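Local coordinates for protein dihydrophenazinedicarboxylate synthase (Burkholderia, PDB 4HMW) that catalyses FMN-dependent oxidations by molecular oxygen in the terminal steps of phenazine antibiotic biosynthesis, at residues Phe20-Asp24 / Asp25-Glu29; Thr32-Lys35 / Arg36-Thr40; Ser71-Asp75 / Arg76-Phe80; Phe80-His83 / Ser84-Lys88. One frame throughout, in Å; residues are numbered along the deposited sequence.

Contact 1 of 4, residues Phe20-Asp24 / Asp25-Glu29; sequences FPEYD and DPPSE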
loop_
_atom_site.group_PDB
_atom_site.type_symbol
_atom_site.label_atom_id
_atom_site.label_comp_id
_atom_site.label_asym_id
_atom_site.label_seq_id
_atom_site.Cartn_x
_atom_site.Cartn_y
_atom_site.Cartn_z
ATOM N N PHE B 20 -4.351 19.731 11.797
ATOM C CA PHE B 20 -5.386 18.699 11.593
ATOM C C PHE B 20 -6.515 19.073 12.560
ATOM O O PHE B 20 -6.800 18.363 13.501
ATOM C CB PHE B 20 -4.778 17.344 11.899
ATOM C CG PHE B 20 -5.690 16.141 11.641
ATOM C CD1 PHE B 20 -6.925 16.265 11.007
ATOM C CD2 PHE B 20 -5.277 14.878 12.044
ATOM C CE1 PHE B 20 -7.713 15.147 10.786
ATOM C CE2 PHE B 20 -6.067 13.769 11.831
ATOM C CZ PHE B 20 -7.299 13.903 11.205
ATOM N N PRO B 21 -7.171 20.195 12.299
ATOM C CA PRO B 21 -8.203 20.642 13.243
ATOM C C PRO B 21 -9.387 19.695 13.261
ATOM O O PRO B 21 -10.069 19.628 14.290
ATOM C CB PRO B 21 -8.599 22.029 12.719
ATOM C CG PRO B 21 -8.114 22.085 11.322
ATOM C CD PRO B 21 -6.879 21.219 11.287
ATOM N N GLU B 22 -9.594 18.953 12.176
ATOM C CA GLU B 22 -10.696 17.982 12.085
ATOM C C GLU B 22 -10.541 16.787 13.029
ATOM O O GLU B 22 -11.502 16.033 13.270
ATOM C CB GLU B 22 -10.823 17.486 10.647
ATOM C CG GLU B 22 -11.162 18.578 9.661
ATOM C CD GLU B 22 -9.941 19.270 9.024
ATOM O OE1 GLU B 22 -8.773 19.004 9.448
ATOM O OE2 GLU B 22 -10.177 20.089 8.091
ATOM N N TYR B 23 -9.343 16.593 13.569
ATOM C CA TYR B 23 -9.132 15.511 14.518
ATOM C C TYR B 23 -10.062 15.687 15.704
ATOM O O TYR B 23 -10.625 14.722 16.196
ATOM C CB TYR B 23 -7.673 15.530 14.947
ATOM C CG TYR B 23 -7.211 14.565 16.020
ATOM C CD1 TYR B 23 -7.216 13.159 15.835
ATOM C CD2 TYR B 23 -6.669 15.054 17.179
ATOM C CE1 TYR B 23 -6.750 12.314 16.806
ATOM C CE2 TYR B 23 -6.171 14.206 18.134
ATOM C CZ TYR B 23 -6.206 12.854 17.969
ATOM O OH TYR B 23 -5.664 12.087 19.004
ATOM N N ASP B 24 -10.257 16.922 16.145
ATOM C CA ASP B 24 -11.154 17.134 17.270
ATOM C C ASP B 24 -12.547 17.551 16.857
ATOM O O ASP B 24 -13.456 17.573 17.678
ATOM C CB ASP B 24 -10.554 18.123 18.247
ATOM C CG ASP B 24 -9.420 17.515 19.052
ATOM O OD1 ASP B 24 -9.556 16.366 19.558
ATOM O OD2 ASP B 24 -8.379 18.182 19.163
ATOM N N ASP B 25 -12.742 17.839 15.580
ATOM C CA ASP B 25 -14.081 18.183 15.102
ATOM C C ASP B 25 -14.328 17.669 13.673
ATOM O O ASP B 25 -14.294 18.412 12.711
ATOM C CB ASP B 25 -14.227 19.695 15.204
ATOM C CG ASP B 25 -15.638 20.166 14.987
ATOM O OD1 ASP B 25 -16.587 19.348 15.145
ATOM O OD2 ASP B 25 -15.779 21.368 14.656
ATOM N N PRO B 26 -14.599 16.376 13.537
ATOM C CA PRO B 26 -14.620 15.761 12.201
ATOM C C PRO B 26 -15.803 16.160 11.316
ATOM O O PRO B 26 -16.890 16.296 11.830
ATOM C CB PRO B 26 -14.725 14.276 12.527
ATOM C CG PRO B 26 -14.266 14.157 13.938
ATOM C CD PRO B 26 -14.701 15.370 14.609
ATOM N N PRO B 27 -15.589 16.328 10.001
ATOM C CA PRO B 27 -16.720 16.474 9.076
ATOM C C PRO B 27 -17.639 15.254 9.146
ATOM O O PRO B 27 -17.187 14.154 9.462
ATOM C CB PRO B 27 -16.050 16.531 7.701
ATOM C CG PRO B 27 -14.656 16.873 7.943
ATOM C CD PRO B 27 -14.287 16.420 9.317
ATOM N N SER B 28 -18.913 15.417 8.827
ATOM C CA SER B 28 -19.849 14.303 8.927
ATOM C C SER B 28 -19.536 13.171 7.949
ATOM O O SER B 28 -19.849 12.028 8.219
ATOM C CB SER B 28 -21.282 14.783 8.710
ATOM O OG SER B 28 -21.404 15.468 7.478
ATOM N N GLU B 29 -18.939 13.499 6.809
ATOM C CA GLU B 29 -18.596 12.500 5.781
ATOM C C GLU B 29 -17.093 12.456 5.568
ATOM O O GLU B 29 -16.465 13.486 5.405
ATOM C CB GLU B 29 -19.250 12.864 4.433
ATOM C CG GLU B 29 -20.747 12.928 4.448
ATOM C CD GLU B 29 -21.390 11.638 4.017
ATOM O OE1 GLU B 29 -20.648 10.669 3.721
ATOM O OE2 GLU B 29 -22.644 11.586 3.959
#
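Glu-22 meets both Pro-26 and Pro-27 where a short helical turn unwinds into an extended, proline-rich arm. The polar part is weak and belongs to the backbone. The N-H of Asp-25 is shared between two carbonyls, Pro-21 O at 3.5 Å and Glu-22 O at 3.2 Å, and both bonds are weak and bent, with N-H...O angles of 133° and 126°. Residues 21-24 keep helical backbone angles, but the next nitrogen in line is that of Pro-26. It lies 3.1 Å from Glu-22 O and has no hydrogen to give, so the helical pattern of bonds cannot continue there.

Van der Waals contacts take over at this point. The ring of Pro-26 sits against the same carbonyl, its CG 3.4 Å from Glu-22 O. Pro-27 makes an apolar contact with the aliphatic part of Glu-22 instead, its CD lying 3.8 Å from Glu-22 CG and almost as near to CB. The glutamate chain then bends at chi2 (91°), which carries the carboxylate away from the prolines; OE2 forms a salt bridge with Arg-36, while OE1 comes to the edge of the Phe-20 ring, in its plane. One face of that ring is covered by Tyr-23 CB, 3.7 Å above its centre.

Charge also reaches across the dimer, where Asp-24 OD2 pairs with Arg-152 of the second subunit. Residues 25-29 lead on into helix 30-43; Phe-20 packs on Leu-33 and lies edge-to-face with Trp-37, while Pro-26 rests on Leu-199 and Tyr-201 of strand 197-204.

Contact 2 of 4, residues Thr32-Lys35 / Arg36-Thr40; sequences TLLK and RWLAT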
loop_
_atom_site.group_PDB
_atom_site.type_symbol
_atom_site.label_atom_id
_atom_site.label_comp_id
_atom_site.label_asym_id
_atom_site.label_seq_id
_atom_site.Cartn_x
_atom_site.Cartn_y
_atom_site.Cartn_z
ATOM N N THR B 32 -15.287 14.253 2.461
ATOM C CA THR B 32 -15.035 15.687 2.584
ATOM C C THR B 32 -13.602 15.918 3.093
ATOM O O THR B 32 -12.891 16.787 2.593
ATOM C CB THR B 32 -16.032 16.342 3.567
ATOM O OG1 THR B 32 -17.369 16.169 3.078
ATOM C CG2 THR B 32 -15.749 17.822 3.773
ATOM N N LEU B 33 -13.182 15.122 4.078
ATOM C CA LEU B 33 -11.862 15.277 4.686
ATOM C C LEU B 33 -10.785 14.760 3.731
ATOM O O LEU B 33 -9.713 15.345 3.615
ATOM C CB LEU B 33 -11.794 14.548 6.035
ATOM C CG LEU B 33 -10.512 14.711 6.848
ATOM C CD1 LEU B 33 -10.228 16.174 7.097
ATOM C CD2 LEU B 33 -10.548 13.946 8.182
ATOM N N LEU B 34 -11.088 13.673 3.027
ATOM C CA LEU B 34 -10.166 13.169 2.011
ATOM C C LEU B 34 -9.843 14.241 0.982
ATOM O O LEU B 34 -8.688 14.458 0.637
ATOM C CB LEU B 34 -10.754 11.922 1.339
ATOM C CG LEU B 34 -10.071 11.349 0.100
ATOM C CD1 LEU B 34 -8.651 10.952 0.418
ATOM C CD2 LEU B 34 -10.909 10.140 -0.428
ATOM N N LYS B 35 -10.866 14.917 0.490
ATOM C CA LYS B 35 -10.635 15.969 -0.486
ATOM C C LYS B 35 -9.834 17.126 0.078
ATOM O O LYS B 35 -9.005 17.721 -0.633
ATOM C CB LYS B 35 -11.940 16.459 -1.087
ATOM C CG LYS B 35 -12.653 15.420 -1.946
ATOM C CD LYS B 35 -13.921 16.019 -2.602
ATOM C CE LYS B 35 -14.607 14.972 -3.426
ATOM N NZ LYS B 35 -15.969 15.382 -3.796
ATOM N N ARG B 36 -10.091 17.471 1.338
ATOM C CA ARG B 36 -9.361 18.584 1.947
ATOM C C ARG B 36 -7.889 18.226 2.048
ATOM O O ARG B 36 -7.015 19.030 1.729
ATOM C CB ARG B 36 -9.902 18.897 3.342
ATOM C CG ARG B 36 -11.193 19.684 3.373
ATOM C CD ARG B 36 -11.554 20.065 4.820
ATOM N NE ARG B 36 -12.976 20.355 4.924
ATOM C CZ ARG B 36 -13.641 20.441 6.065
ATOM N NH1 ARG B 36 -13.001 20.273 7.210
ATOM N NH2 ARG B 36 -14.954 20.703 6.049
ATOM N N TRP B 37 -7.613 16.988 2.496
ATOM C CA TRP B 37 -6.266 16.530 2.633
ATOM C C TRP B 37 -5.532 16.494 1.297
ATOM O O TRP B 37 -4.349 16.874 1.237
ATOM C CB TRP B 37 -6.171 15.173 3.376
ATOM C CG TRP B 37 -6.183 15.299 4.855
ATOM C CD1 TRP B 37 -6.721 16.313 5.592
ATOM C CD2 TRP B 37 -5.594 14.384 5.804
ATOM N NE1 TRP B 37 -6.474 16.110 6.931
ATOM C CE2 TRP B 37 -5.797 14.932 7.095
ATOM C CE3 TRP B 37 -4.902 13.196 5.678
ATOM C CZ2 TRP B 37 -5.320 14.309 8.261
ATOM C CZ3 TRP B 37 -4.456 12.555 6.828
ATOM C CH2 TRP B 37 -4.662 13.119 8.107
ATOM N N LEU B 38 -6.206 16.040 0.243
ATOM C CA LEU B 38 -5.582 15.997 -1.074
ATOM C C LEU B 38 -5.270 17.414 -1.581
ATOM O O LEU B 38 -4.242 17.651 -2.227
ATOM C CB LEU B 38 -6.475 15.284 -2.107
ATOM C CG LEU B 38 -6.329 13.768 -2.002
ATOM C CD1 LEU B 38 -7.522 13.065 -2.525
ATOM C CD2 LEU B 38 -5.093 13.308 -2.776
ATOM N N ALA B 39 -6.142 18.353 -1.268
ATOM C CA ALA B 39 -5.910 19.737 -1.737
ATOM C C ALA B 39 -4.716 20.317 -0.970
ATOM O O ALA B 39 -3.864 21.014 -1.556
ATOM C CB ALA B 39 -7.116 20.550 -1.545
ATOM N N THR B 40 -4.610 19.998 0.319
ATOM C CA THR B 40 -3.493 20.527 1.094
ATOM C C THR B 40 -2.188 19.864 0.636
ATOM O O THR B 40 -1.111 20.498 0.624
ATOM C CB THR B 40 -3.717 20.318 2.595
ATOM O OG1 THR B 40 -4.872 21.060 2.995
ATOM C CG2 THR B 40 -2.518 20.755 3.398
#
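Leu-33 and Trp-37, one helical turn apart, lie side by side and point the same way, a clear case of i to i+4 pairing on the buried side of an alpha-helix. Trp-37 can be followed outward. Its CB leaves the backbone 3.6 Å from Leu-33 O, the carbonyl that also accepts the Trp-37 N-H at 2.9 Å in a nearly straight bond (167°). CG and CD1 remain beside this oxygen. Farther out, the five-membered ring meets the leucine: CD1 and NE1 are each 3.8 Å from Leu-33 CD1, and Leu-33 CG stands over one face of the indole. The leucine reaches this face because its CG is turned anti to the backbone N (chi1 -175°), which sends the branch along the helix toward the next turn. Beyond NE1 the six-membered ring moves away from the leucine; the indole is also edge-to-face with Phe-187.

The same i to i+4 spacing recurs in Leu-34 and Leu-38. Leu-34 CD1 touches Leu-38 CD1 at 3.8 Å, with the Leu-38 N-H bonded to Leu-34 O. On the more exposed flank the extended chain of Arg-36 runs beside Thr-32, whose CG2 lies 3.8 Å from Arg-36 NH2, while NH1 has Glu-22 as its partner.

Helix 30-43 therefore turns several different faces to the fold. Leu-34 and Leu-38 pack on Ile-73 of strand 63-74, Trp-37 touches Gln-109 and Ile-111 of strand 109-119, and Leu-33 leans on Phe-187 of strand 184-189.

Contact 3 of 4, residues Ser71-Asp75 / Arg76-Phe80; sequences SSIDD and RGVIF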
loop_
_atom_site.group_PDB
_atom_site.type_symbol
_atom_site.label_atom_id
_atom_site.label_comp_id
_atom_site.label_asym_id
_atom_site.label_seq_id
_atom_site.Cartn_x
_atom_site.Cartn_y
_atom_site.Cartn_z
ATOM N N SER B 71 -8.231 8.300 -10.729
ATOM C CA SER B 71 -8.627 9.328 -11.686
ATOM C C SER B 71 -9.252 10.519 -11.018
ATOM O O SER B 71 -8.906 11.653 -11.312
ATOM C CB SER B 71 -9.689 8.764 -12.649
ATOM O OG SER B 71 -9.383 7.445 -13.034
ATOM N N SER B 72 -10.191 10.253 -10.120
ATOM C CA SER B 72 -10.966 11.304 -9.491
ATOM C C SER B 72 -11.652 10.793 -8.241
ATOM O O SER B 72 -11.624 9.586 -7.937
ATOM C CB SER B 72 -12.031 11.868 -10.443
ATOM O OG SER B 72 -12.976 10.865 -10.806
ATOM N N ILE B 73 -12.287 11.725 -7.524
ATOM C CA ILE B 73 -13.052 11.393 -6.336
ATOM C C ILE B 73 -14.387 12.082 -6.445
ATOM O O ILE B 73 -14.461 13.301 -6.649
ATOM C CB ILE B 73 -12.342 11.882 -5.089
ATOM C CG1 ILE B 73 -10.997 11.164 -4.968
ATOM C CG2 ILE B 73 -13.133 11.576 -3.839
ATOM C CD1 ILE B 73 -10.198 11.599 -3.814
ATOM N N ASP B 74 -15.458 11.312 -6.335
ATOM C CA ASP B 74 -16.784 11.927 -6.269
ATOM C C ASP B 74 -17.353 11.725 -4.870
ATOM O O ASP B 74 -16.659 11.184 -3.986
ATOM C CB ASP B 74 -17.695 11.386 -7.372
ATOM C CG ASP B 74 -18.034 9.905 -7.215
ATOM O OD1 ASP B 74 -17.916 9.374 -6.104
ATOM O OD2 ASP B 74 -18.466 9.278 -8.227
ATOM N N ASP B 75 -18.598 12.103 -4.655
ATOM C CA ASP B 75 -19.172 12.054 -3.310
ATOM C C ASP B 75 -19.350 10.660 -2.739
ATOM O O ASP B 75 -19.631 10.514 -1.554
ATOM C CB ASP B 75 -20.523 12.758 -3.300
ATOM C CG ASP B 75 -20.404 14.202 -3.702
ATOM O OD1 ASP B 75 -20.418 14.473 -4.927
ATOM O OD2 ASP B 75 -20.265 15.066 -2.803
ATOM N N ARG B 76 -19.177 9.636 -3.564
ATOM C CA ARG B 76 -19.371 8.271 -3.098
ATOM C C ARG B 76 -18.068 7.460 -3.020
ATOM O O ARG B 76 -18.065 6.380 -2.455
ATOM C CB ARG B 76 -20.368 7.537 -3.998
ATOM C CG ARG B 76 -21.821 7.975 -3.835
ATOM C CD ARG B 76 -22.748 7.110 -4.691
ATOM N NE ARG B 76 -22.660 7.461 -6.107
ATOM C CZ ARG B 76 -23.081 6.687 -7.110
ATOM N NH1 ARG B 76 -23.620 5.494 -6.863
ATOM N NH2 ARG B 76 -22.964 7.103 -8.371
ATOM N N GLY B 77 -16.985 7.945 -3.613
ATOM C CA GLY B 77 -15.746 7.201 -3.530
ATOM C C GLY B 77 -14.707 7.587 -4.552
ATOM O O GLY B 77 -14.791 8.610 -5.221
ATOM N N VAL B 78 -13.710 6.732 -4.651
ATOM C CA VAL B 78 -12.504 6.967 -5.418
ATOM C C VAL B 78 -12.542 6.181 -6.726
ATOM O O VAL B 78 -12.667 4.963 -6.717
ATOM C CB VAL B 78 -11.320 6.503 -4.593
ATOM C CG1 VAL B 78 -10.042 6.677 -5.386
ATOM C CG2 VAL B 78 -11.272 7.291 -3.261
ATOM N N ILE B 79 -12.406 6.881 -7.844
ATOM C CA ILE B 79 -12.591 6.275 -9.162
ATOM C C ILE B 79 -11.232 5.920 -9.734
ATOM O O ILE B 79 -10.292 6.733 -9.678
ATOM C CB ILE B 79 -13.320 7.243 -10.052
ATOM C CG1 ILE B 79 -14.764 7.356 -9.539
ATOM C CG2 ILE B 79 -13.302 6.786 -11.521
ATOM C CD1 ILE B 79 -15.620 8.261 -10.358
ATOM N N PHE B 80 -11.102 4.692 -10.230
ATOM C CA PHE B 80 -9.875 4.275 -10.935
ATOM C C PHE B 80 -10.224 3.389 -12.112
ATOM O O PHE B 80 -11.322 2.854 -12.177
ATOM C CB PHE B 80 -8.883 3.584 -9.980
ATOM C CG PHE B 80 -9.365 2.304 -9.426
ATOM C CD1 PHE B 80 -10.184 2.280 -8.301
ATOM C CD2 PHE B 80 -9.001 1.100 -10.022
ATOM C CE1 PHE B 80 -10.613 1.076 -7.775
ATOM C CE2 PHE B 80 -9.453 -0.092 -9.515
ATOM C CZ PHE B 80 -10.270 -0.106 -8.387
#
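Ser-72 and Ile-79 form an antiparallel hydrogen-bonded pair at the bulged end of this beta hairpin. The Ile-79 N-H meets Ser-72 O at 2.8 Å and almost straight (171°), while Ile-79 O accepts from Ser-71 N, also at 2.8 Å. Two serines thus face one isoleucine, which is a classic beta bulge.

At the other end Asp-74 to Gly-77 make a type I turn, closed by Gly-77 N on Asp-74 O at 3.3 Å. Its polar lock is the aspartate carboxylate. With CG set between the backbone N and the carbonyl carbon (chi1 66°), OD1 folds back and receives the Arg-76 N-H at 2.8 Å from above the carboxylate plane, an Asx turn; Gly-77 N adds a weak bond to the same oxygen. Gly-77 adopts backbone angles that a side chain would hardly tolerate, and its O takes the Asp-74 N-H at 3.0 Å.

Van der Waals contacts lie on both faces. Ile-79 CD1 touches Asp-74 OD2 and Ser-72 OG, each at 3.7 Å, and on the opposite face Ile-73 CG1 makes an apolar contact with Val-78 CG2 at 4.2 Å.

Asp-74 OD2 also forms a salt bridge with Arg-179 on the adjoining strand 175-182, with which Val-78 and Phe-80 share backbone bonds, whereas Ile-73 faces helix 30-43.

Contact 4 of 4, residues Phe80-His83 / Ser84-Lys88; sequences FCTH and STSRK. With FMN (flavin mononucleotide), chain D.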
loop_
_atom_site.group_PDB
_atom_site.type_symbol
_atom_site.label_atom_id
_atom_site.label_comp_id
_atom_site.label_asym_id
_atom_site.label_seq_id
_atom_site.Cartn_x
_atom_site.Cartn_y
_atom_site.Cartn_z
ATOM N N PHE B 80 -11.102 4.692 -10.230
ATOM C CA PHE B 80 -9.875 4.275 -10.935
ATOM C C PHE B 80 -10.224 3.389 -12.112
ATOM O O PHE B 80 -11.322 2.854 -12.177
ATOM C CB PHE B 80 -8.883 3.584 -9.980
ATOM C CG PHE B 80 -9.365 2.304 -9.426
ATOM C CD1 PHE B 80 -10.184 2.280 -8.301
ATOM C CD2 PHE B 80 -9.001 1.100 -10.022
ATOM C CE1 PHE B 80 -10.613 1.076 -7.775
ATOM C CE2 PHE B 80 -9.453 -0.092 -9.515
ATOM C CZ PHE B 80 -10.270 -0.106 -8.387
ATOM N N CYS B 81 -9.269 3.223 -13.024
ATOM C CA CYS B 81 -9.424 2.334 -14.187
ATOM C C CYS B 81 -8.384 1.211 -14.207
ATOM O O CYS B 81 -7.261 1.387 -13.765
ATOM C CB CYS B 81 -9.266 3.115 -15.488
ATOM S SG CYS B 81 -10.526 4.336 -15.716
ATOM N N THR B 82 -8.746 0.078 -14.785
ATOM C CA THR B 82 -7.831 -1.020 -14.872
ATOM C C THR B 82 -8.390 -2.045 -15.867
ATOM O O THR B 82 -9.413 -1.822 -16.465
ATOM C CB THR B 82 -7.622 -1.675 -13.512
ATOM O OG1 THR B 82 -6.490 -2.545 -13.612
ATOM C CG2 THR B 82 -8.861 -2.456 -13.045
ATOM N N HIS B 83 -7.690 -3.145 -16.069
ATOM C CA HIS B 83 -8.204 -4.210 -16.926
ATOM C C HIS B 83 -8.976 -5.196 -16.072
ATOM O O HIS B 83 -8.462 -5.665 -15.074
ATOM C CB HIS B 83 -7.082 -4.957 -17.624
ATOM C CG HIS B 83 -6.373 -4.147 -18.662
ATOM N ND1 HIS B 83 -5.888 -4.679 -19.832
ATOM C CD2 HIS B 83 -5.993 -2.846 -18.661
ATOM C CE1 HIS B 83 -5.300 -3.735 -20.545
ATOM N NE2 HIS B 83 -5.341 -2.612 -19.847
ATOM N N SER B 84 -10.205 -5.509 -16.452
ATOM C CA SER B 84 -11.043 -6.407 -15.643
ATOM C C SER B 84 -10.446 -7.796 -15.558
ATOM O O SER B 84 -10.765 -8.548 -14.637
ATOM C CB SER B 84 -12.467 -6.486 -16.192
ATOM O OG SER B 84 -12.489 -7.116 -17.478
ATOM N N THR B 85 -9.570 -8.125 -16.503
ATOM C CA THR B 85 -8.958 -9.449 -16.567
ATOM C C THR B 85 -7.591 -9.510 -15.924
ATOM O O THR B 85 -6.897 -10.539 -15.984
ATOM C CB THR B 85 -8.820 -9.916 -18.031
ATOM O OG1 THR B 85 -8.222 -8.855 -18.803
ATOM C CG2 THR B 85 -10.178 -10.280 -18.585
ATOM N N SER B 86 -7.185 -8.391 -15.339
ATOM C CA SER B 86 -5.939 -8.365 -14.590
ATOM C C SER B 86 -6.127 -9.150 -13.288
ATOM O O SER B 86 -7.232 -9.599 -12.973
ATOM C CB SER B 86 -5.551 -6.921 -14.291
ATOM O OG SER B 86 -6.456 -6.336 -13.374
ATOM N N ARG B 87 -5.061 -9.291 -12.513
ATOM C CA ARG B 87 -5.171 -9.980 -11.245
ATOM C C ARG B 87 -6.106 -9.242 -10.318
ATOM O O ARG B 87 -6.962 -9.877 -9.702
ATOM C CB ARG B 87 -3.808 -10.175 -10.589
ATOM C CG ARG B 87 -3.892 -10.844 -9.198
ATOM C CD ARG B 87 -2.514 -11.125 -8.578
ATOM N NE ARG B 87 -1.683 -11.968 -9.458
ATOM C CZ ARG B 87 -1.817 -13.288 -9.601
ATOM N NH1 ARG B 87 -2.747 -13.940 -8.932
ATOM N NH2 ARG B 87 -1.028 -13.975 -10.424
ATOM N N LYS B 88 -5.988 -7.909 -10.247
ATOM C CA LYS B 88 -6.847 -7.155 -9.335
ATOM C C LYS B 88 -8.296 -7.258 -9.801
ATOM O O LYS B 88 -9.219 -7.312 -8.989
ATOM C CB LYS B 88 -6.397 -5.705 -9.229
ATOM C CG LYS B 88 -6.998 -4.767 -10.244
ATOM C CD LYS B 88 -6.256 -3.439 -10.279
ATOM C CE LYS B 88 -4.812 -3.584 -10.753
ATOM N NZ LYS B 88 -4.708 -4.169 -12.132
HETATM N N1 FMN D . -2.515 -0.006 -13.272
HETATM C C2 FMN D . -3.830 0.149 -13.626
HETATM O O2 FMN D . -4.445 -0.832 -14.078
HETATM N N3 FMN D . -4.455 1.377 -13.499
HETATM C C4 FMN D . -3.785 2.466 -12.996
HETATM O O4 FMN D . -4.383 3.552 -12.876
HETATM C C4A FMN D . -2.445 2.322 -12.633
HETATM N N5 FMN D . -1.742 3.401 -12.145
HETATM C C5A FMN D . -0.415 3.223 -11.753
HETATM C C6 FMN D . 0.279 4.306 -11.224
HETATM C C7 FMN D . 1.591 4.151 -10.800
HETATM C C7M FMN D . 2.352 5.336 -10.249
HETATM C C8 FMN D . 2.212 2.903 -10.939
HETATM C C8M FMN D . 3.641 2.718 -10.508
HETATM C C9 FMN D . 1.508 1.816 -11.470
HETATM C C9A FMN D . 0.201 1.976 -11.864
HETATM N N10 FMN D . -0.492 0.892 -12.424
HETATM C C10 FMN D . -1.809 1.073 -12.762
HETATM C "C1'" FMN D . 0.143 -0.463 -12.584
HETATM C "C2'" FMN D . -0.143 -1.342 -11.397
HETATM O "O2'" FMN D . 0.747 -1.013 -10.341
HETATM C "C3'" FMN D . -0.007 -2.819 -11.718
HETATM O "O3'" FMN D . 1.212 -3.114 -12.391
HETATM C "C4'" FMN D . -1.203 -3.316 -12.528
HETATM O "O4'" FMN D . -2.383 -2.559 -12.645
HETATM C "C5'" FMN D . -1.309 -4.810 -12.635
HETATM O "O5'" FMN D . -1.765 -5.181 -11.353
HETATM P P FMN D . -2.283 -6.665 -10.989
HETATM O O1P FMN D . -3.721 -6.660 -11.402
HETATM O O2P FMN D . -1.417 -7.657 -11.765
HETATM O O3P FMN D . -2.093 -6.772 -9.481
#
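Thr-82 and Lys-88 meet through two torsion choices: OG1 of the threonine stands anti to its own backbone N (chi1 -167°), and the lysine chain doubles back at chi3 (65°) and chi4 (59°). The two side chains slide past each other in opposite directions, and Lys-88 NZ reaches Thr-82 OG1 at 2.8 Å. That hydroxyl donates a hydrogen bond to FMN O2 at 2.7 Å. NZ also bonds to Ser-86 OG, to FMN O4' and O1P, the last at 2.8 Å, and weakly to O5'. With more acceptors around it than hydrogens, some of these bonds must be shared.

Between them the chain makes a type I turn from strand 77-83 into helix 87-95, with Ser-86 as N-cap, at a dimer interface where Gln-110 and Arg-198 of the second subunit also bind the cofactor. Ser-86 OG bonds to Gly-89 N and donates to His-83 O at 2.7 Å, lying in the carbonyl plane; Ser-86 N approaches the same oxygen from above that plane. The first turn of the helix presents Lys-88 N to FMN O1P at 2.8 Å, a position where the helix dipole probably adds to the attraction for phosphate.

On the strand, Cys-81 O accepts a hydrogen bond from FMN N3 at 2.8 Å.

In the fold
The four contacts follow one another along the chain. Contacts 1 and 2 touch directly, with Glu-22 OE2 at 3.0 Å from Arg-36 NH1. Helix 30-43 then meets the hairpin of contact 3, where Leu-38 CD1 comes to 3.3 Å from Ile-73 CD1. Contacts 3 and 4 share Phe-80 on strand 77-83, which runs from the hairpin turn to the FMN site. Contacts 1 and 4 sit on opposite sides of the chain's centre, their own centres about 34 Å apart. The Tyr-23 side chain of contact 1 lies about 12 Å from the other FMN of the dimer, not the one at contact 4.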